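Local coordinates for mandelate racemase/muconate lactonizing enzyme-like protein (Rubrobacter xylanophilus DSM 9941, PDB 3CYJ) that is of unknown specific function but belongs to the mandelate racemase/muconate lactonizing enzyme family of the enolase superfamily and carries a bound sodium ion, at residues E326-D331 against R356-K361; L49-G54 against P300-H305; E172-R177 against G209-E214; R147-L152 against R182-E187; E71-L76 against W82-A87. All blocks are in the same frame, centred on the assembly; numbering follows the deposited sequence. Where two conformers were deposited one is given.

Contact 1. Residues E326-D331 against R356-K361; sequences ERLLFD and RSEAGK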
# COMPACT_ATOMS: atom_id res chain seq x y z
N GLU A 326 -38.48 16.10 22.22
CA GLU A 326 -38.12 17.51 22.31
C GLU A 326 -39.38 18.42 22.34
O GLU A 326 -39.40 19.36 23.11
CB GLU A 326 -37.09 17.88 21.22
CG GLU A 326 -35.68 17.36 21.54
CD GLU A 326 -34.79 17.00 20.30
OE1 GLU A 326 -35.05 17.47 19.18
OE2 GLU A 326 -33.80 16.25 20.48
N ARG A 327 -40.41 18.13 21.54
CA ARG A 327 -41.64 18.91 21.50
C ARG A 327 -42.42 18.74 22.80
O ARG A 327 -43.09 19.67 23.27
CB ARG A 327 -42.56 18.53 20.31
N LEU A 328 -42.36 17.55 23.37
CA LEU A 328 -43.02 17.22 24.60
C LEU A 328 -42.35 17.91 25.78
O LEU A 328 -43.04 18.34 26.70
CB LEU A 328 -42.92 15.71 24.78
CG LEU A 328 -43.70 14.93 25.85
CD1 LEU A 328 -45.22 15.22 25.82
CD2 LEU A 328 -43.43 13.41 25.69
N LEU A 329 -41.02 18.04 25.76
CA LEU A 329 -40.29 18.57 26.92
C LEU A 329 -39.89 20.04 26.85
O LEU A 329 -39.63 20.66 27.89
CB LEU A 329 -39.06 17.73 27.25
CG LEU A 329 -39.16 16.28 27.69
CD1 LEU A 329 -37.82 15.94 28.24
CD2 LEU A 329 -40.21 16.08 28.76
N PHE A 330 -39.80 20.60 25.65
CA PHE A 330 -39.36 21.97 25.50
C PHE A 330 -40.39 22.81 24.78
O PHE A 330 -41.11 22.30 23.91
CB PHE A 330 -38.09 22.04 24.65
CG PHE A 330 -36.90 21.36 25.23
CD1 PHE A 330 -36.29 20.32 24.52
CD2 PHE A 330 -36.35 21.79 26.45
CE1 PHE A 330 -35.17 19.67 25.03
CE2 PHE A 330 -35.24 21.16 26.98
CZ PHE A 330 -34.64 20.09 26.28
N ASP A 331 -40.45 24.09 25.13
CA ASP A 331 -41.04 25.09 24.25
C ASP A 331 -39.93 25.56 23.35
O ASP A 331 -38.78 25.68 23.82
CB ASP A 331 -41.48 26.35 25.01
CG ASP A 331 -42.53 26.08 26.04
OD1 ASP A 331 -43.64 25.72 25.63
OD2 ASP A 331 -42.24 26.26 27.26
N ARG A 356 -41.59 22.77 32.64
CA ARG A 356 -41.36 22.15 33.97
C ARG A 356 -42.51 21.22 34.48
O ARG A 356 -42.29 20.35 35.31
CB ARG A 356 -40.93 23.20 35.03
N SER A 357 -43.71 21.37 33.92
CA SER A 357 -44.83 20.48 34.25
C SER A 357 -44.72 19.09 33.65
O SER A 357 -44.85 18.09 34.39
CB SER A 357 -46.16 21.08 33.76
OG SER A 357 -46.99 21.38 34.88
N GLU A 358 -44.55 19.03 32.33
CA GLU A 358 -44.25 17.78 31.63
C GLU A 358 -42.93 17.19 32.13
O GLU A 358 -42.80 15.97 32.30
CB GLU A 358 -44.15 18.01 30.12
CG GLU A 358 -45.42 18.51 29.47
CD GLU A 358 -46.32 17.37 28.96
OE1 GLU A 358 -46.23 16.24 29.49
OE2 GLU A 358 -47.14 17.62 28.03
N ALA A 359 -41.93 18.04 32.35
CA ALA A 359 -40.68 17.57 32.94
C ALA A 359 -40.94 16.59 34.10
O ALA A 359 -40.47 15.45 34.09
CB ALA A 359 -39.83 18.76 33.41
N GLY A 360 -41.70 17.04 35.10
CA GLY A 360 -41.96 16.31 36.32
C GLY A 360 -42.67 15.01 36.07
O GLY A 360 -42.43 14.00 36.74
N LYS A 361 -43.56 15.01 35.09
CA LYS A 361 -44.26 13.81 34.74
C LYS A 361 -43.26 12.69 34.35
O LYS A 361 -43.49 11.52 34.65
CB LYS A 361 -45.27 14.11 33.62
CG LYS A 361 -45.94 12.85 33.10
CD LYS A 361 -47.06 13.10 32.10
CE LYS A 361 -47.75 11.74 31.75
NZ LYS A 361 -48.99 11.91 30.92
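The carboxylate of Glu358 is the flat group that crosses this contact, and what lies above its plane is a methyl of Leu328. CD1 of Leu328 is almost equally far from the two oxygens, 3.8 Å from Glu358 OE2 and 3.9 Å from Glu358 OE1, so it rests over the group, displaced toward the oxygens, instead of meeting one of them. The side chains cross at about a right angle. Leu328 CG stands anti to the backbone N (chi1 -169°), which carries the isobutyl group toward helix 356-362, while the Glu358 chain bends at its second torsion (chi2 -91°), which brings the carboxylate to the leucine methyl. Nearer the backbone, CB and CG of Glu358 cover the end of helix 320-329, at 3.6 Å and 3.7 Å from the carbonyl O of Leu328. Deeper in, Leu329 CD2 makes only a loose approach to the backbone of the other helix, 4.4 Å from Ala359 N. Tyr16 of strand 8-26 touches both Leu329 and Ala359, and Tyr362 packs on the two leucines; helix 356-362 thus meets helix 320-329 of the barrel domain and, through Ala359, the sheet of the N-terminal domain. Backbone bonds of Leu329 with Lys355 and of Asp331 with Glu353 tie the chain together just beside this packing. No hydrogen bond spans the two segments themselves. Dispersion and shape hold them, and the charge of Glu358 gains no partner from the segment it packs on.

Contact 2. Residues L49-G54 against P300-H305; sequences LGYTYG and PAVSAH
Tyr51 reaches across from strand 46-53, at the edge of the antiparallel sheet of the N-terminal domain, to Ala301 and Val302 in the first turn of helix 300-306, which follows strand 294-296 of the TIM-like barrel. The contact is therefore an interdomain one, in the two-domain architecture of the enolase superfamily. Its tight part is the meeting of the tyrosine ring with one valine methyl: Val302 CG2 lies 3.3 Å from Tyr51 CE2 and 3.4 Å from Tyr51 CZ, approaching the ring obliquely from the opposite direction. A first torsion of 57° sets Tyr51 CG between its backbone N and carbonyl carbon, and this swings the ring off the strand toward the helix. Val302 is further enclosed by Ile107 of helix 97-116, and Met36 of the neighbouring strand packs on Tyr51. The looser part lies on the Ala301 side, where a partly exposed residue offers a single methyl at the ring edge; Ala301 CB comes within 3.4 Å of Tyr51 OH but stays 4.5 Å from Tyr51 CZ. Tyr53, two residues along the strand, also points toward the helix but stops short of it and stacks on His322. The phenol oxygen is held weakly by Glu326, whose carboxylate also accepts from Ala301 N. At the helix start, Val302 N gives Tyr51 OH a weak hydrogen bond of 3.4 Å, bent to 144° at the hydrogen.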
# COMPACT_ATOMS: atom_id res chain seq x y z
N LEU A 49 -28.88 25.58 28.43
CA LEU A 49 -29.11 24.16 28.54
C LEU A 49 -28.57 23.33 27.35
O LEU A 49 -28.47 23.80 26.21
CB LEU A 49 -30.56 23.87 28.94
CG LEU A 49 -31.56 23.41 27.91
CD1 LEU A 49 -32.95 24.14 28.22
CD2 LEU A 49 -30.97 23.70 26.54
N GLY A 50 -28.15 22.10 27.68
CA GLY A 50 -27.68 21.11 26.73
C GLY A 50 -28.21 19.77 27.18
O GLY A 50 -28.55 19.61 28.37
N TYR A 51 -28.32 18.80 26.27
CA TYR A 51 -28.77 17.48 26.66
C TYR A 51 -28.10 16.37 25.84
O TYR A 51 -27.43 16.65 24.85
CB TYR A 51 -30.30 17.37 26.51
CG TYR A 51 -30.79 17.68 25.09
CD1 TYR A 51 -30.94 16.65 24.19
CD2 TYR A 51 -31.11 19.00 24.67
CE1 TYR A 51 -31.37 16.88 22.91
CE2 TYR A 51 -31.54 19.26 23.34
CZ TYR A 51 -31.67 18.16 22.47
OH TYR A 51 -32.12 18.27 21.17
N THR A 52 -28.29 15.12 26.26
CA THR A 52 -27.87 14.00 25.43
C THR A 52 -28.93 12.94 25.62
O THR A 52 -29.79 13.10 26.50
CB THR A 52 -26.42 13.50 25.82
OG1 THR A 52 -25.92 12.59 24.82
CG2 THR A 52 -26.38 12.86 27.25
N TYR A 53 -28.94 11.91 24.79
CA TYR A 53 -29.84 10.77 24.96
C TYR A 53 -28.96 9.55 25.27
O TYR A 53 -27.98 9.30 24.57
CB TYR A 53 -30.64 10.51 23.69
CG TYR A 53 -31.57 11.65 23.35
CD1 TYR A 53 -32.79 11.80 24.01
CD2 TYR A 53 -31.23 12.58 22.38
CE1 TYR A 53 -33.65 12.83 23.73
CE2 TYR A 53 -32.09 13.64 22.07
CZ TYR A 53 -33.31 13.74 22.76
OH TYR A 53 -34.21 14.74 22.49
N GLY A 54 -29.28 8.81 26.32
CA GLY A 54 -28.41 7.71 26.70
C GLY A 54 -28.85 7.16 28.04
O GLY A 54 -30.01 7.30 28.40
N PRO A 300 -32.59 16.63 16.74
CA PRO A 300 -32.78 17.68 15.76
C PRO A 300 -32.70 19.06 16.37
O PRO A 300 -32.21 19.97 15.72
CB PRO A 300 -34.20 17.42 15.17
CG PRO A 300 -34.67 16.11 15.73
CD PRO A 300 -33.70 15.66 16.78
N ALA A 301 -33.18 19.24 17.59
CA ALA A 301 -33.24 20.56 18.22
C ALA A 301 -31.89 21.22 18.43
O ALA A 301 -31.73 22.42 18.14
CB ALA A 301 -34.03 20.52 19.52
N VAL A 302 -30.90 20.47 18.95
CA VAL A 302 -29.53 21.02 18.98
C VAL A 302 -28.91 21.12 17.57
O VAL A 302 -28.24 22.08 17.24
CB VAL A 302 -28.54 20.22 19.81
CG1 VAL A 302 -27.31 21.07 19.94
CG2 VAL A 302 -29.10 19.92 21.18
N SER A 303 -29.14 20.10 16.75
CA SER A 303 -28.48 20.01 15.47
C SER A 303 -28.89 21.17 14.52
O SER A 303 -28.05 21.64 13.77
CB SER A 303 -28.77 18.64 14.83
OG SER A 303 -28.21 17.61 15.63
N ALA A 304 -30.15 21.62 14.58
CA ALA A 304 -30.60 22.78 13.81
C ALA A 304 -29.69 24.01 14.01
O ALA A 304 -29.40 24.74 13.03
CB ALA A 304 -32.04 23.12 14.14
N HIS A 305 -29.17 24.23 15.22
CA HIS A 305 -28.22 25.33 15.37
C HIS A 305 -26.80 24.96 14.99
O HIS A 305 -26.13 25.68 14.20
CB HIS A 305 -28.26 25.89 16.78
CG HIS A 305 -29.52 26.64 17.07
ND1 HIS A 305 -29.61 28.02 16.95
CD2 HIS A 305 -30.75 26.21 17.42
CE1 HIS A 305 -30.85 28.39 17.23
NE2 HIS A 305 -31.56 27.31 17.52

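Contact 3. Residues E172-R177 against G209-E214; sequences EKDPER and GAFARE
Glu214 leans from helix 201-215 onto Pro175 in the opening turn of helix 174-185. Its CB already points toward the other helix. The first torsion (chi1 -82°) sets CG off beside the backbone N, and a bend at the second (chi2 149°) turns the carboxylate to the proline, both side chains heading the same way. Neither CB nor CG is the atom that touches Pro175; contact begins with CD, 3.8 Å from Pro175 CB. At the tip the two oxygens differ. OE1 does most of the touching: Glu214 OE1 is 3.5 Å from both Pro175 CA and Pro175 CB. OE2 is more remote, with Glu214 OE2 4.1 Å from Pro175 CB. The carboxylate thus lies against the carbon skeleton of the proline, without a hydrogen bond between the segments, and the pair is flanked by Trp207, which touches both. One turn back, Phe211 supplies the second point of contact. The far edge of its ring meets the Asp174 methylene in the ring plane, with Asp174 CB 3.8 Å from Phe211 CE1 and equally far from Phe211 CZ. The acid group of Asp174 is engaged elsewhere: OD2 accepts from the backbone N of Gly168, in the loop that leads from strand 162-166 to this helix. Val167 and Val178 enclose the phenylalanine further. Helices 174-185 and 201-215 follow the adjacent parallel strands 162-166 and 190-194, and their packing is that of neighbouring outer helices in the TIM-like barrel of the enolase superfamily.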
# COMPACT_ATOMS: atom_id res chain seq x y z
N GLU A 172 -36.16 -11.14 4.68
CA GLU A 172 -37.24 -11.67 3.85
C GLU A 172 -38.41 -10.72 3.69
O GLU A 172 -39.02 -10.66 2.64
CB GLU A 172 -37.78 -13.00 4.41
CG GLU A 172 -38.75 -13.72 3.46
CD GLU A 172 -40.24 -13.71 3.93
OE1 GLU A 172 -41.16 -13.70 3.04
OE2 GLU A 172 -40.48 -13.73 5.19
N LYS A 173 -38.71 -9.95 4.73
CA LYS A 173 -39.83 -9.01 4.63
C LYS A 173 -39.49 -7.65 4.00
O LYS A 173 -40.36 -6.93 3.59
CB LYS A 173 -40.46 -8.83 6.00
CG LYS A 173 -41.23 -10.07 6.46
CD LYS A 173 -41.29 -10.16 8.01
CE LYS A 173 -40.97 -8.79 8.71
NZ LYS A 173 -42.09 -8.14 9.45
N ASP A 174 -38.21 -7.33 3.91
CA ASP A 174 -37.80 -5.98 3.52
C ASP A 174 -38.18 -5.55 2.09
O ASP A 174 -38.55 -4.39 1.88
CB ASP A 174 -36.29 -5.79 3.77
CG ASP A 174 -35.95 -5.63 5.25
OD1 ASP A 174 -36.83 -5.15 6.04
OD2 ASP A 174 -34.81 -5.99 5.61
N PRO A 175 -38.08 -6.46 1.09
CA PRO A 175 -38.51 -6.05 -0.25
C PRO A 175 -39.93 -5.50 -0.32
O PRO A 175 -40.12 -4.45 -0.89
CB PRO A 175 -38.35 -7.31 -1.08
CG PRO A 175 -37.29 -8.10 -0.32
CD PRO A 175 -37.57 -7.84 1.10
N GLU A 176 -40.91 -6.13 0.30
CA GLU A 176 -42.21 -5.46 0.34
C GLU A 176 -42.30 -4.24 1.23
O GLU A 176 -43.07 -3.34 0.93
CB GLU A 176 -43.41 -6.40 0.51
CG GLU A 176 -43.46 -7.15 1.78
CD GLU A 176 -44.83 -7.88 1.95
OE1 GLU A 176 -44.85 -8.94 2.63
OE2 GLU A 176 -45.88 -7.40 1.42
N ARG A 177 -41.51 -4.18 2.30
CA ARG A 177 -41.53 -2.99 3.14
C ARG A 177 -40.97 -1.80 2.37
O ARG A 177 -41.53 -0.71 2.45
CB ARG A 177 -40.80 -3.22 4.47
CG ARG A 177 -41.43 -4.33 5.32
CD ARG A 177 -40.77 -4.52 6.67
NE ARG A 177 -40.81 -3.32 7.52
CZ ARG A 177 -41.83 -2.97 8.30
NH1 ARG A 177 -42.94 -3.74 8.33
NH2 ARG A 177 -41.75 -1.86 9.05
N GLY A 209 -27.81 -3.58 -3.85
CA GLY A 209 -28.27 -3.73 -5.23
C GLY A 209 -29.77 -4.03 -5.34
O GLY A 209 -30.49 -3.38 -6.12
N ALA A 210 -30.24 -4.98 -4.53
CA ALA A 210 -31.64 -5.33 -4.42
C ALA A 210 -32.55 -4.13 -4.08
O ALA A 210 -33.56 -3.90 -4.73
CB ALA A 210 -31.83 -6.47 -3.37
N PHE A 211 -32.22 -3.41 -3.03
CA PHE A 211 -32.97 -2.22 -2.66
C PHE A 211 -32.93 -1.15 -3.75
O PHE A 211 -33.96 -0.54 -4.01
CB PHE A 211 -32.48 -1.65 -1.35
CG PHE A 211 -32.78 -2.50 -0.14
CD1 PHE A 211 -33.98 -3.16 -0.01
CD2 PHE A 211 -31.88 -2.56 0.92
CE1 PHE A 211 -34.26 -3.91 1.15
CE2 PHE A 211 -32.15 -3.29 2.06
CZ PHE A 211 -33.34 -3.96 2.17
N ALA A 212 -31.77 -0.92 -4.39
CA ALA A 212 -31.76 -0.03 -5.56
C ALA A 212 -32.81 -0.41 -6.64
O ALA A 212 -33.62 0.44 -7.05
CB ALA A 212 -30.35 0.10 -6.16
N ARG A 213 -32.87 -1.70 -7.01
CA ARG A 213 -33.79 -2.20 -8.03
C ARG A 213 -35.25 -2.17 -7.57
O ARG A 213 -36.14 -1.75 -8.29
CB ARG A 213 -33.44 -3.62 -8.45
CG ARG A 213 -32.06 -3.80 -9.11
CD ARG A 213 -31.82 -5.26 -9.62
NE ARG A 213 -31.73 -6.27 -8.53
CZ ARG A 213 -30.59 -6.60 -7.91
NH1 ARG A 213 -30.57 -7.52 -6.92
NH2 ARG A 213 -29.46 -6.00 -8.27
N GLU A 214 -35.47 -2.65 -6.35
CA GLU A 214 -36.82 -2.78 -5.79
C GLU A 214 -37.48 -1.44 -5.56
O GLU A 214 -38.67 -1.31 -5.75
CB GLU A 214 -36.78 -3.56 -4.47
CG GLU A 214 -36.75 -5.01 -4.67
CD GLU A 214 -36.01 -5.78 -3.60
OE1 GLU A 214 -35.91 -5.28 -2.45
OE2 GLU A 214 -35.52 -6.90 -3.95

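Contact 4. Residues R147-L152 against R182-E187; sequences RLQEQL and REAIGE
Gln149 and Ala184 bring the two backbones close, with CA atoms only 5.4 Å apart, whereas those of Leu152 and Ile185 are 6.8 Å apart. Helices 145-157 and 174-185, the latter in its last turn, are neighbouring outer helices of the TIM-like barrel, and the small alanine permits the near approach. The second helix ends here: Arg182 O accepts from both Ile185 N and Gly186 N, and Gly186 then leaves helical geometry with a positive phi of 87°. The guanidinium of Arg182 secures this end, its NH1 bonding to Gly186 O at 3.0 Å and also to Val189 O in the chain leading to strand 190-194. Among the side chains, Ala184 CB packs against the base of the glutamine, 3.8 Å from Gln149 CB and 3.7 Å from Gln149 O. Beyond CG the Gln149 chain is extended and carries its amide over the other helix, where NE2 donates to the backbone O of Ala180. The carboxylate of Glu183 arrives beside that amide, its plane turned 62° from it, with OE1 2.7 Å from Gln149 NE2. This polar edge faces outward, since Glu183 is exposed. On the inner side Leu152 and Ile185 pack together and onto Val163 and Leu191 of the barrel strands. There the branch methyl of the isoleucine does the touching: Ile185 CG2 sits 3.9 Å from Leu152 CB.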
# COMPACT_ATOMS: atom_id res chain seq x y z
N ARG A 147 -48.59 1.52 9.07
CA ARG A 147 -48.07 2.53 9.96
C ARG A 147 -46.73 3.11 9.41
O ARG A 147 -46.43 4.31 9.54
CB ARG A 147 -47.98 1.98 11.39
CG ARG A 147 -46.79 2.46 12.17
CD ARG A 147 -46.97 2.63 13.65
NE ARG A 147 -48.13 1.98 14.25
CZ ARG A 147 -48.82 2.56 15.22
NH1 ARG A 147 -49.87 1.96 15.74
NH2 ARG A 147 -48.45 3.77 15.64
N LEU A 148 -45.97 2.25 8.75
CA LEU A 148 -44.76 2.67 8.03
C LEU A 148 -45.15 3.64 6.89
O LEU A 148 -44.57 4.73 6.75
CB LEU A 148 -44.04 1.42 7.50
CG LEU A 148 -42.92 1.59 6.47
CD1 LEU A 148 -41.70 2.33 7.09
CD2 LEU A 148 -42.50 0.24 5.84
N GLN A 149 -46.15 3.27 6.09
CA GLN A 149 -46.61 4.16 5.02
C GLN A 149 -47.13 5.51 5.52
O GLN A 149 -46.90 6.52 4.89
CB GLN A 149 -47.71 3.47 4.21
CG GLN A 149 -47.24 2.30 3.44
CD GLN A 149 -48.30 1.81 2.46
OE1 GLN A 149 -49.38 1.41 2.86
NE2 GLN A 149 -47.98 1.83 1.15
N GLU A 150 -47.81 5.51 6.66
CA GLU A 150 -48.40 6.75 7.17
C GLU A 150 -47.33 7.67 7.71
O GLU A 150 -47.41 8.91 7.58
CB GLU A 150 -49.49 6.47 8.22
CG GLU A 150 -50.82 6.02 7.58
CD GLU A 150 -51.86 5.40 8.56
OE1 GLU A 150 -53.09 5.48 8.24
OE2 GLU A 150 -51.45 4.84 9.62
N GLN A 151 -46.33 7.09 8.36
CA GLN A 151 -45.28 7.93 8.85
C GLN A 151 -44.47 8.57 7.71
O GLN A 151 -44.27 9.79 7.71
CB GLN A 151 -44.33 7.16 9.78
CG GLN A 151 -43.30 8.08 10.36
CD GLN A 151 -42.48 7.34 11.35
OE1 GLN A 151 -41.67 6.48 10.96
NE2 GLN A 151 -42.71 7.61 12.64
N LEU A 152 -43.99 7.76 6.77
CA LEU A 152 -43.23 8.28 5.65
C LEU A 152 -44.08 9.23 4.77
O LEU A 152 -43.62 10.31 4.42
CB LEU A 152 -42.68 7.13 4.78
CG LEU A 152 -41.62 6.14 5.37
CD1 LEU A 152 -40.70 5.59 4.27
CD2 LEU A 152 -40.73 6.75 6.43
N ARG A 182 -42.06 3.12 -0.99
CA ARG A 182 -41.98 3.85 -2.24
C ARG A 182 -43.37 4.30 -2.75
O ARG A 182 -43.54 5.42 -3.29
CB ARG A 182 -41.25 3.02 -3.32
CG ARG A 182 -41.21 3.72 -4.71
CD ARG A 182 -40.60 5.12 -4.61
NE ARG A 182 -39.17 5.07 -4.58
CZ ARG A 182 -38.40 6.09 -4.23
NH1 ARG A 182 -38.98 7.23 -3.87
NH2 ARG A 182 -37.07 5.99 -4.27
N GLU A 183 -44.36 3.43 -2.52
CA GLU A 183 -45.72 3.68 -2.97
C GLU A 183 -46.27 4.87 -2.20
O GLU A 183 -46.85 5.79 -2.77
CB GLU A 183 -46.59 2.43 -2.79
CG GLU A 183 -48.04 2.59 -3.34
CD GLU A 183 -48.96 3.30 -2.35
OE1 GLU A 183 -48.78 3.11 -1.12
OE2 GLU A 183 -49.85 4.09 -2.80
N ALA A 184 -46.06 4.85 -0.89
CA ALA A 184 -46.45 5.95 -0.04
C ALA A 184 -45.85 7.35 -0.40
O ALA A 184 -46.48 8.37 -0.15
CB ALA A 184 -46.17 5.59 1.41
N ILE A 185 -44.65 7.44 -0.94
CA ILE A 185 -44.00 8.76 -1.04
C ILE A 185 -43.92 9.28 -2.48
O ILE A 185 -43.78 10.49 -2.71
CB ILE A 185 -42.55 8.75 -0.38
CG1 ILE A 185 -41.61 7.79 -1.15
CG2 ILE A 185 -42.64 8.39 1.14
CD1 ILE A 185 -40.24 7.57 -0.59
N GLY A 186 -44.00 8.37 -3.44
CA GLY A 186 -43.87 8.76 -4.85
C GLY A 186 -42.43 8.79 -5.31
O GLY A 186 -41.49 8.71 -4.51
N GLU A 187 -42.25 8.95 -6.62
CA GLU A 187 -40.93 8.92 -7.25
C GLU A 187 -40.06 10.16 -7.06
O GLU A 187 -38.92 10.22 -7.59
CB GLU A 187 -41.08 8.67 -8.76
CG GLU A 187 -41.78 7.33 -9.10
CD GLU A 187 -40.99 6.09 -8.63
OE1 GLU A 187 -39.74 6.18 -8.45
OE2 GLU A 187 -41.63 5.02 -8.44

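Contact 5. Residues E71-L76 against W82-A87; sequences EGSDAL and WARMQA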
# COMPACT_ATOMS: atom_id res chain seq x y z
N GLU A 71 -17.56 24.44 36.66
CA GLU A 71 -17.80 25.46 37.68
C GLU A 71 -16.60 26.36 37.90
O GLU A 71 -15.48 25.90 38.08
CB GLU A 71 -18.32 24.80 38.97
CG GLU A 71 -19.70 24.16 38.72
CD GLU A 71 -20.32 23.47 39.90
OE1 GLU A 71 -19.62 23.28 40.93
OE2 GLU A 71 -21.53 23.12 39.79
N GLY A 72 -16.80 27.67 37.83
CA GLY A 72 -15.69 28.55 38.17
C GLY A 72 -15.02 29.00 36.89
O GLY A 72 -14.14 29.87 36.95
N SER A 73 -15.45 28.44 35.74
CA SER A 73 -14.79 28.70 34.43
C SER A 73 -15.30 29.95 33.75
O SER A 73 -16.40 30.41 34.00
CB SER A 73 -14.94 27.52 33.45
OG SER A 73 -14.55 26.29 34.04
N ASP A 74 -14.50 30.47 32.84
CA ASP A 74 -14.94 31.56 32.01
C ASP A 74 -16.12 31.15 31.15
O ASP A 74 -16.00 30.29 30.25
CB ASP A 74 -13.79 32.05 31.15
CG ASP A 74 -14.23 33.10 30.13
OD1 ASP A 74 -15.41 33.58 30.18
OD2 ASP A 74 -13.39 33.44 29.27
N ALA A 75 -17.26 31.81 31.40
CA ALA A 75 -18.52 31.58 30.68
C ALA A 75 -18.48 31.97 29.19
O ALA A 75 -19.46 31.71 28.47
CB ALA A 75 -19.68 32.27 31.39
N LEU A 76 -17.39 32.58 28.72
CA LEU A 76 -17.31 32.98 27.33
C LEU A 76 -16.47 32.03 26.47
O LEU A 76 -16.32 32.24 25.27
CB LEU A 76 -16.71 34.38 27.22
CG LEU A 76 -17.61 35.60 27.55
CD1 LEU A 76 -16.95 36.89 27.01
CD2 LEU A 76 -19.06 35.48 27.00
N TRP A 82 -14.04 22.36 27.55
CA TRP A 82 -14.08 21.08 26.86
C TRP A 82 -12.73 20.40 26.93
O TRP A 82 -12.66 19.21 27.26
CB TRP A 82 -14.50 21.32 25.42
CG TRP A 82 -14.76 20.15 24.54
CD1 TRP A 82 -15.99 19.53 24.31
CD2 TRP A 82 -13.83 19.51 23.65
NE1 TRP A 82 -15.84 18.55 23.37
CE2 TRP A 82 -14.54 18.53 22.93
CE3 TRP A 82 -12.46 19.69 23.40
CZ2 TRP A 82 -13.92 17.73 21.94
CZ3 TRP A 82 -11.85 18.90 22.43
CH2 TRP A 82 -12.57 17.92 21.72
N ALA A 83 -11.66 21.16 26.68
CA ALA A 83 -10.32 20.59 26.67
C ALA A 83 -9.94 20.08 28.05
O ALA A 83 -9.37 18.99 28.19
CB ALA A 83 -9.32 21.60 26.20
N ARG A 84 -10.21 20.89 29.06
CA ARG A 84 -9.97 20.51 30.46
C ARG A 84 -10.87 19.29 30.82
O ARG A 84 -10.42 18.39 31.54
CB ARG A 84 -10.19 21.73 31.41
CG ARG A 84 -9.14 22.84 31.24
CD ARG A 84 -9.56 24.16 31.93
NE ARG A 84 -10.08 23.89 33.27
CZ ARG A 84 -11.28 24.29 33.69
NH1 ARG A 84 -12.01 25.06 32.88
NH2 ARG A 84 -11.71 23.98 34.93
N MET A 85 -12.10 19.24 30.29
CA MET A 85 -12.96 18.08 30.59
C MET A 85 -12.39 16.76 30.01
O MET A 85 -12.31 15.74 30.72
CB MET A 85 -14.39 18.30 30.10
CG MET A 85 -15.27 19.30 30.97
SD MET A 85 -17.05 19.31 30.63
CE MET A 85 -17.15 20.23 29.06
N GLN A 86 -12.00 16.78 28.72
CA GLN A 86 -11.39 15.65 28.05
C GLN A 86 -10.10 15.17 28.79
O GLN A 86 -9.89 13.97 28.94
CB GLN A 86 -11.05 16.01 26.59
CG GLN A 86 -12.19 16.46 25.73
CD GLN A 86 -13.16 15.35 25.37
OE1 GLN A 86 -13.08 14.19 25.84
NE2 GLN A 86 -14.13 15.72 24.54
N ALA A 87 -9.25 16.10 29.24
CA ALA A 87 -8.03 15.74 29.93
C ALA A 87 -8.37 15.07 31.25
O ALA A 87 -7.76 14.08 31.62
CB ALA A 87 -7.14 16.98 30.16
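The hydroxyl oxygen of Ser73 is gripped by two partners, accepting from Arg84 NH1 and bonding to the carbonyl O of Ala70. The bond from Arg84 NH1 to Ser73 OG is 3.1 Å long and nearly straight, 168° at the hydrogen, and the oxygen lies at the edge of the guanidinium, close to its plane. Arg84 NH2 is placed alongside, 3.8 Å from Ser73 OG, and spends its own bond on Val69 O. To arrive there the arginine chain runs out from helix 78-88 and bends at its third torsion (chi3 45°), turning the planar group toward the loop. Ser73 CB points toward the helix, and its first torsion keeps OG beside the backbone N. Gly72, with positive phi, helps turn the chain between the end of helix 57-70 and this serine. Just beyond, Asp74 OD1 accepts from Leu76 N at 2.7 Å, an Asx turn just ahead of helix 78-88 in which the donor stands above the carboxylate plane. The linker also pairs by backbone bonds with Val8 and Pro6 at the start of the chain, while a Glu311 of the second subunit packs on Trp82 and Ala83. The small contact is thus almost wholly polar. A positive guanidinium and a relaying hydroxyl together engage Val69 O and Ala70 O at the end of helix 57-70, where the charge would probably be favoured by the helix dipole, and they tie successive helices of the N-terminal domain through side-chain bonds.

Along the chain, segment 49-54 of contact 2 opens first and pairs with 300-305, so contacts 5, 4 and 3 all fall between its two segments; contact 1 follows. Contact 5 lies between a loop and a helix of the N-terminal domain, on the opposite side of the chain's centre from contacts 3 and 4 in the barrel; the centres of contacts 3 and 5 are about 49 Å apart. Contacts 3 and 4 share helix 174-185 and touch, packing three consecutive barrel helices in a row. Contact 2 joins the two domains near the middle of the molecule. The centres of contacts 1 and 2 are about 14 Å apart, and Glu326 of contact 1 bridges them.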